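Local coordinates for Lin1909 protein (Listeria innocua, PDB 3FIJ) that binds manganese and probably hydrolyses gamma-glutamyl-gamma-aminobutyrate, though its function is not established, at residues Ser83-Ala88 with Tyr130-Gln135; Ser188-Ala193 with Ala202-Asn207. All coordinates share one frame; numbering follows the deposited sequence.

Interaction 1: residues Ser83-Ala88 with Tyr130-Gln135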
loop_
_atom_site.group_PDB
_atom_site.type_symbol
_atom_site.label_atom_id
_atom_site.label_comp_id
_atom_site.label_asym_id
_atom_site.label_seq_id
_atom_site.Cartn_x
_atom_site.Cartn_y
_atom_site.Cartn_z
ATOM N N SER A 83 16.647 4.475 -25.898
ATOM C CA SER A 83 16.353 5.881 -25.602
ATOM C C SER A 83 15.938 5.998 -24.142
ATOM O O SER A 83 15.503 5.018 -23.536
ATOM C CB SER A 83 15.169 6.381 -26.439
ATOM O OG SER A 83 15.463 6.363 -27.811
ATOM N N GLN A 84 16.036 7.203 -23.592
ATOM C CA GLN A 84 15.640 7.418 -22.205
ATOM C C GLN A 84 14.166 7.088 -21.973
ATOM O O GLN A 84 13.797 6.652 -20.887
ATOM C CB GLN A 84 15.913 8.870 -21.782
ATOM C CG GLN A 84 17.400 9.232 -21.784
ATOM C CD GLN A 84 17.689 10.624 -21.244
ATOM O OE1 GLN A 84 18.490 11.366 -21.815
ATOM N NE2 GLN A 84 17.048 10.979 -20.136
ATOM N N GLU A 85 13.321 7.271 -22.987
ATOM C CA GLU A 85 11.905 6.989 -22.795
ATOM C C GLU A 85 11.406 5.616 -23.260
ATOM O O GLU A 85 10.198 5.398 -23.397
ATOM C CB GLU A 85 11.041 8.115 -23.392
ATOM C CG GLU A 85 11.515 8.651 -24.715
ATOM C CD GLU A 85 12.748 9.529 -24.599
ATOM O OE1 GLU A 85 13.614 9.417 -25.483
ATOM O OE2 GLU A 85 12.847 10.330 -23.644
ATOM N N ILE A 86 12.326 4.685 -23.492
ATOM C CA ILE A 86 11.929 3.342 -23.885
ATOM C C ILE A 86 11.494 2.665 -22.579
ATOM O O ILE A 86 11.913 3.078 -21.492
ATOM C CB ILE A 86 13.102 2.544 -24.511
ATOM C CG1 ILE A 86 12.559 1.289 -25.219
ATOM C CG2 ILE A 86 14.099 2.124 -23.424
ATOM C CD1 ILE A 86 13.608 0.510 -26.024
ATOM N N GLY A 87 10.640 1.652 -22.676
ATOM C CA GLY A 87 10.193 0.966 -21.478
ATOM C C GLY A 87 11.033 -0.273 -21.235
ATOM O O GLY A 87 12.165 -0.379 -21.719
ATOM N N ALA A 88 10.483 -1.219 -20.480
ATOM C CA ALA A 88 11.184 -2.468 -20.202
ATOM C C ALA A 88 11.056 -3.425 -21.392
ATOM O O ALA A 88 10.038 -3.449 -22.082
ATOM C CB ALA A 88 10.611 -3.124 -18.942
ATOM N N TYR A 130 9.092 3.410 -33.321
ATOM C CA TYR A 130 9.361 4.646 -32.598
ATOM C C TYR A 130 9.416 4.114 -31.167
ATOM O O TYR A 130 8.517 3.381 -30.754
ATOM C CB TYR A 130 8.200 5.642 -32.695
ATOM C CG TYR A 130 8.108 6.401 -33.995
ATOM C CD1 TYR A 130 7.284 5.954 -35.023
ATOM C CD2 TYR A 130 8.846 7.580 -34.199
ATOM C CE1 TYR A 130 7.189 6.653 -36.220
ATOM C CE2 TYR A 130 8.762 8.287 -35.396
ATOM C CZ TYR A 130 7.930 7.815 -36.400
ATOM O OH TYR A 130 7.831 8.499 -37.583
ATOM N N GLN A 131 10.453 4.464 -30.417
ATOM C CA GLN A 131 10.590 3.989 -29.045
ATOM C C GLN A 131 9.576 4.571 -28.056
ATOM O O GLN A 131 9.292 3.952 -27.029
ATOM C CB GLN A 131 12.016 4.241 -28.554
ATOM C CG GLN A 131 13.022 3.297 -29.174
ATOM C CD GLN A 131 14.400 3.412 -28.562
ATOM O OE1 GLN A 131 14.545 3.635 -27.352
ATOM N NE2 GLN A 131 15.427 3.238 -29.388
ATOM N N ASP A 132 9.033 5.752 -28.364
ATOM C CA ASP A 132 8.038 6.394 -27.501
ATOM C C ASP A 132 7.183 7.375 -28.299
ATOM O O ASP A 132 7.630 7.912 -29.321
ATOM C CB ASP A 132 8.714 7.132 -26.336
ATOM C CG ASP A 132 7.711 7.774 -25.380
ATOM O OD1 ASP A 132 6.835 7.055 -24.852
ATOM O OD2 ASP A 132 7.798 8.998 -25.145
ATOM N N ILE A 133 5.958 7.602 -27.823
ATOM C CA ILE A 133 5.012 8.505 -28.470
ATOM C C ILE A 133 5.625 9.897 -28.570
ATOM O O ILE A 133 5.375 10.627 -29.526
ATOM C CB ILE A 133 3.664 8.585 -27.676
ATOM C CG1 ILE A 133 3.078 7.177 -27.496
ATOM C CG2 ILE A 133 2.641 9.439 -28.428
ATOM C CD1 ILE A 133 1.742 7.126 -26.699
ATOM N N SER A 134 6.452 10.251 -27.591
ATOM C CA SER A 134 7.094 11.566 -27.582
ATOM C C SER A 134 8.070 11.780 -28.749
ATOM O O SER A 134 8.490 12.915 -29.015
ATOM C CB SER A 134 7.864 11.779 -26.275
ATOM O OG SER A 134 9.149 11.183 -26.344
ATOM N N GLN A 135 8.426 10.703 -29.445
ATOM C CA GLN A 135 9.384 10.793 -30.544
ATOM C C GLN A 135 8.805 10.944 -31.952
ATOM O O GLN A 135 9.555 11.169 -32.911
ATOM C CB GLN A 135 10.315 9.581 -30.488
ATOM C CG GLN A 135 11.231 9.572 -29.259
ATOM C CD GLN A 135 11.806 8.195 -28.963
ATOM O OE1 GLN A 135 11.902 7.343 -29.849
ATOM N NE2 GLN A 135 12.198 7.977 -27.718
#

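Interaction 2: residues Ser188-Ala193 with Ala202-Asn207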
loop_
_atom_site.group_PDB
_atom_site.type_symbol
_atom_site.label_atom_id
_atom_site.label_comp_id
_atom_site.label_asym_id
_atom_site.label_seq_id
_atom_site.Cartn_x
_atom_site.Cartn_y
_atom_site.Cartn_z
ATOM N N SER A 188 7.086 -6.285 -47.708
ATOM C CA SER A 188 6.170 -7.406 -47.937
ATOM C C SER A 188 4.938 -7.291 -47.036
ATOM O O SER A 188 4.281 -8.287 -46.718
ATOM C CB SER A 188 6.867 -8.749 -47.703
ATOM O OG SER A 188 7.960 -8.906 -48.588
ATOM N N PHE A 189 4.639 -6.065 -46.622
ATOM C CA PHE A 189 3.487 -5.789 -45.784
ATOM C C PHE A 189 2.843 -4.494 -46.247
ATOM O O PHE A 189 3.481 -3.662 -46.879
ATOM C CB PHE A 189 3.891 -5.635 -44.318
ATOM C CG PHE A 189 4.366 -6.902 -43.679
ATOM C CD1 PHE A 189 5.697 -7.287 -43.766
ATOM C CD2 PHE A 189 3.473 -7.724 -42.997
ATOM C CE1 PHE A 189 6.137 -8.471 -43.184
ATOM C CE2 PHE A 189 3.899 -8.910 -42.413
ATOM C CZ PHE A 189 5.237 -9.286 -42.506
ATOM N N LYS A 190 1.570 -4.331 -45.934
ATOM C CA LYS A 190 0.859 -3.119 -46.287
ATOM C C LYS A 190 0.053 -2.711 -45.063
ATOM O O LYS A 190 -0.495 -3.560 -44.352
ATOM C CB LYS A 190 -0.056 -3.358 -47.497
ATOM C CG LYS A 190 -1.020 -4.525 -47.337
ATOM C CD LYS A 190 -1.803 -4.795 -48.618
ATOM C CE LYS A 190 -2.802 -5.941 -48.415
ATOM N NZ LYS A 190 -3.735 -6.128 -49.567
ATOM N N VAL A 191 0.022 -1.413 -44.799
ATOM C CA VAL A 191 -0.726 -0.882 -43.672
ATOM C C VAL A 191 -2.182 -0.857 -44.135
ATOM O O VAL A 191 -2.460 -0.424 -45.248
ATOM C CB VAL A 191 -0.259 0.564 -43.324
ATOM C CG1 VAL A 191 -0.423 1.459 -44.538
ATOM C CG2 VAL A 191 -1.079 1.130 -42.181
ATOM N N THR A 192 -3.103 -1.332 -43.298
ATOM C CA THR A 192 -4.516 -1.336 -43.667
ATOM C C THR A 192 -5.396 -0.552 -42.710
ATOM O O THR A 192 -6.599 -0.440 -42.924
ATOM C CB THR A 192 -5.070 -2.766 -43.776
ATOM O OG1 THR A 192 -4.800 -3.489 -42.567
ATOM C CG2 THR A 192 -4.439 -3.478 -44.956
ATOM N N ALA A 193 -4.797 -0.006 -41.657
ATOM C CA ALA A 193 -5.540 0.781 -40.683
ATOM C C ALA A 193 -4.648 1.823 -40.008
ATOM O O ALA A 193 -3.489 1.554 -39.691
ATOM C CB ALA A 193 -6.151 -0.132 -39.634
ATOM N N ALA A 202 -3.002 -1.327 -38.150
ATOM C CA ALA A 202 -3.166 -2.666 -38.704
ATOM C C ALA A 202 -2.255 -2.908 -39.908
ATOM O O ALA A 202 -2.117 -2.060 -40.797
ATOM C CB ALA A 202 -4.630 -2.897 -39.094
ATOM N N VAL A 203 -1.641 -4.081 -39.944
ATOM C CA VAL A 203 -0.751 -4.425 -41.035
ATOM C C VAL A 203 -1.118 -5.800 -41.568
ATOM O O VAL A 203 -1.456 -6.698 -40.795
ATOM C CB VAL A 203 0.716 -4.468 -40.555
ATOM C CG1 VAL A 203 1.649 -4.824 -41.721
ATOM C CG2 VAL A 203 1.094 -3.133 -39.934
ATOM N N GLU A 204 -1.073 -5.959 -42.886
ATOM C CA GLU A 204 -1.360 -7.245 -43.505
ATOM C C GLU A 204 -0.233 -7.573 -44.471
ATOM O O GLU A 204 0.554 -6.707 -44.844
ATOM C CB GLU A 204 -2.711 -7.208 -44.219
ATOM C CG GLU A 204 -3.858 -6.940 -43.247
ATOM C CD GLU A 204 -5.222 -6.852 -43.902
ATOM O OE1 GLU A 204 -6.166 -6.390 -43.224
ATOM O OE2 GLU A 204 -5.356 -7.244 -45.081
ATOM N N GLY A 205 -0.125 -8.837 -44.849
ATOM C CA GLY A 205 0.928 -9.206 -45.769
ATOM C C GLY A 205 0.405 -9.282 -47.187
ATOM O O GLY A 205 -0.801 -9.188 -47.429
ATOM N N ASP A 206 1.324 -9.424 -48.131
ATOM C CA ASP A 206 0.968 -9.569 -49.536
ATOM C C ASP A 206 2.055 -10.439 -50.142
ATOM O O ASP A 206 3.234 -10.094 -50.109
ATOM C CB ASP A 206 0.877 -8.206 -50.232
ATOM C CG ASP A 206 2.171 -7.443 -50.187
ATOM O OD1 ASP A 206 2.690 -7.217 -49.072
ATOM O OD2 ASP A 206 2.666 -7.066 -51.269
ATOM N N ASN A 207 1.636 -11.592 -50.655
ATOM C CA ASN A 207 2.536 -12.574 -51.249
ATOM C C ASN A 207 3.255 -13.345 -50.136
ATOM O O ASN A 207 4.246 -14.036 -50.386
ATOM C CB ASN A 207 3.561 -11.893 -52.167
ATOM C CG ASN A 207 4.207 -12.861 -53.150
ATOM O OD1 ASN A 207 4.796 -13.873 -52.761
ATOM N ND2 ASN A 207 4.101 -12.548 -54.437
#

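Interaction 1: residues Ser83-Ala88 with Tyr130-Gln135
Gln131 reaches across to Ser83 and offers it one oxygen. Its OE1 lies 2.7 Å from Ser83 N, a fairly straight bond (158° at the hydrogen) that falls in the carbonyl plane on a lone pair. Ser83 OG comes to the same OE1 at 2.9 Å, a weak second bond, made possible because chi1 of -64° sets the hydroxyl beside its own backbone N. The amide's rotation is fixed from its other end, where NE2 donates to Glu80 OE1 and to the backbone oxygen of Glu81. Ile86 crosses Gln131 obliquely, its CD1 3.5 Å from Gln131 OE1, which puts aliphatic carbon against the amide oxygen.

A second patch gathers round Glu85. Its CG lies 3.6 Å from Asp132 CB, the two side chains crossing at about a right angle, and the bend at chi2 (-74°) then swings the carboxylate round to Gln135. Gln135 NE2 makes a weak bond of 3.0 Å to Glu85 OE1, with amide and carboxylate planes nearly perpendicular.

Both sides are loops that fold back on themselves. Ser83 to Ile86 form a type I beta turn, while Asp132 opens an Asx turn leading into the 3-10 segment 133-135: its OD2 takes Ser134 N from above the carboxylate plane and Ser134 OG, at 2.8 Å, on the anti lone pair.

Further out, Gln131 O accepts from Gln180 NE2 and Gly87 N donates to Asp72. Arg146 of a second subunit bonds to Ile86 O, placing this loop pair at a subunit interface.

Interaction 2: residues Ser188-Ala193 with Ala202-Asn207
Ala202, Lys190 and Glu204 lose the most surface where the two strands meet. Lys190 and Glu204 form a hydrogen-bonded antiparallel pair: Lys190 N reaches Glu204 O at 2.8 Å, and Glu204 N returns to Lys190 O at 2.9 Å, both bonds running nearly along the C=O axis. From there the lysine chain extends past the neighbouring strand, its CE 3.9 Å from Gly205 O, while NZ stays 4.9 Å from Glu204 OE2, too far for a salt bridge.

The Glu204 carboxylate is held mainly by the backbone amides of Leu164, to OE1, and Glu163, to OE2. With CG beside the backbone N (chi1 -62°) and the rest of the chain extended, it also crosses Thr192 at about a right angle, and Thr192 OG1 adds a longer bond to OE1, 3.3 Å, from above the carboxylate plane. This buried acid is thus well supplied with donors, which probably favours its charged form.

This is the hairpin of strands 189-195 and 200-205, interrupted by a classic beta bulge at Thr192 and Ala193, which both face Ala202. Ala202 O takes Thr192 N at 2.8 Å, from above its carbonyl plane, and Ala193 N only weakly. The methyls of Ala193 and Ala202 are pressed together, CB to CB 3.2 Å.

On the sheet's other face, Phe189 CB packs on Val203 CG1 at 3.5 Å. The phenylalanine ring meets Tyr212 almost perpendicularly, and the Phe189 side chain touches Val121 of helix 116-124, whose Met118 packs against Val203.

Following the chain from the N terminus, interaction 1 closes first: the loop between strand 64-67 and helix 91-106 is brought against the one after strand 129-130, enclosing helices 91-106 and 116-124 and strand 111-114. Interaction 2 opens only afterwards and closes a far shorter loop, a hairpin with eight residues between its segments. The two are therefore in series, neither nested nor crossed. The centres of interactions 1 and 2 lie about 24 Å apart, and the two do not touch. Interaction 1 joins peripheral loops beside another subunit, whereas interaction 2 pairs neighbouring strands of the main sheet; His143 and His178 of the manganese site lie near the former, Glu201 beside the latter.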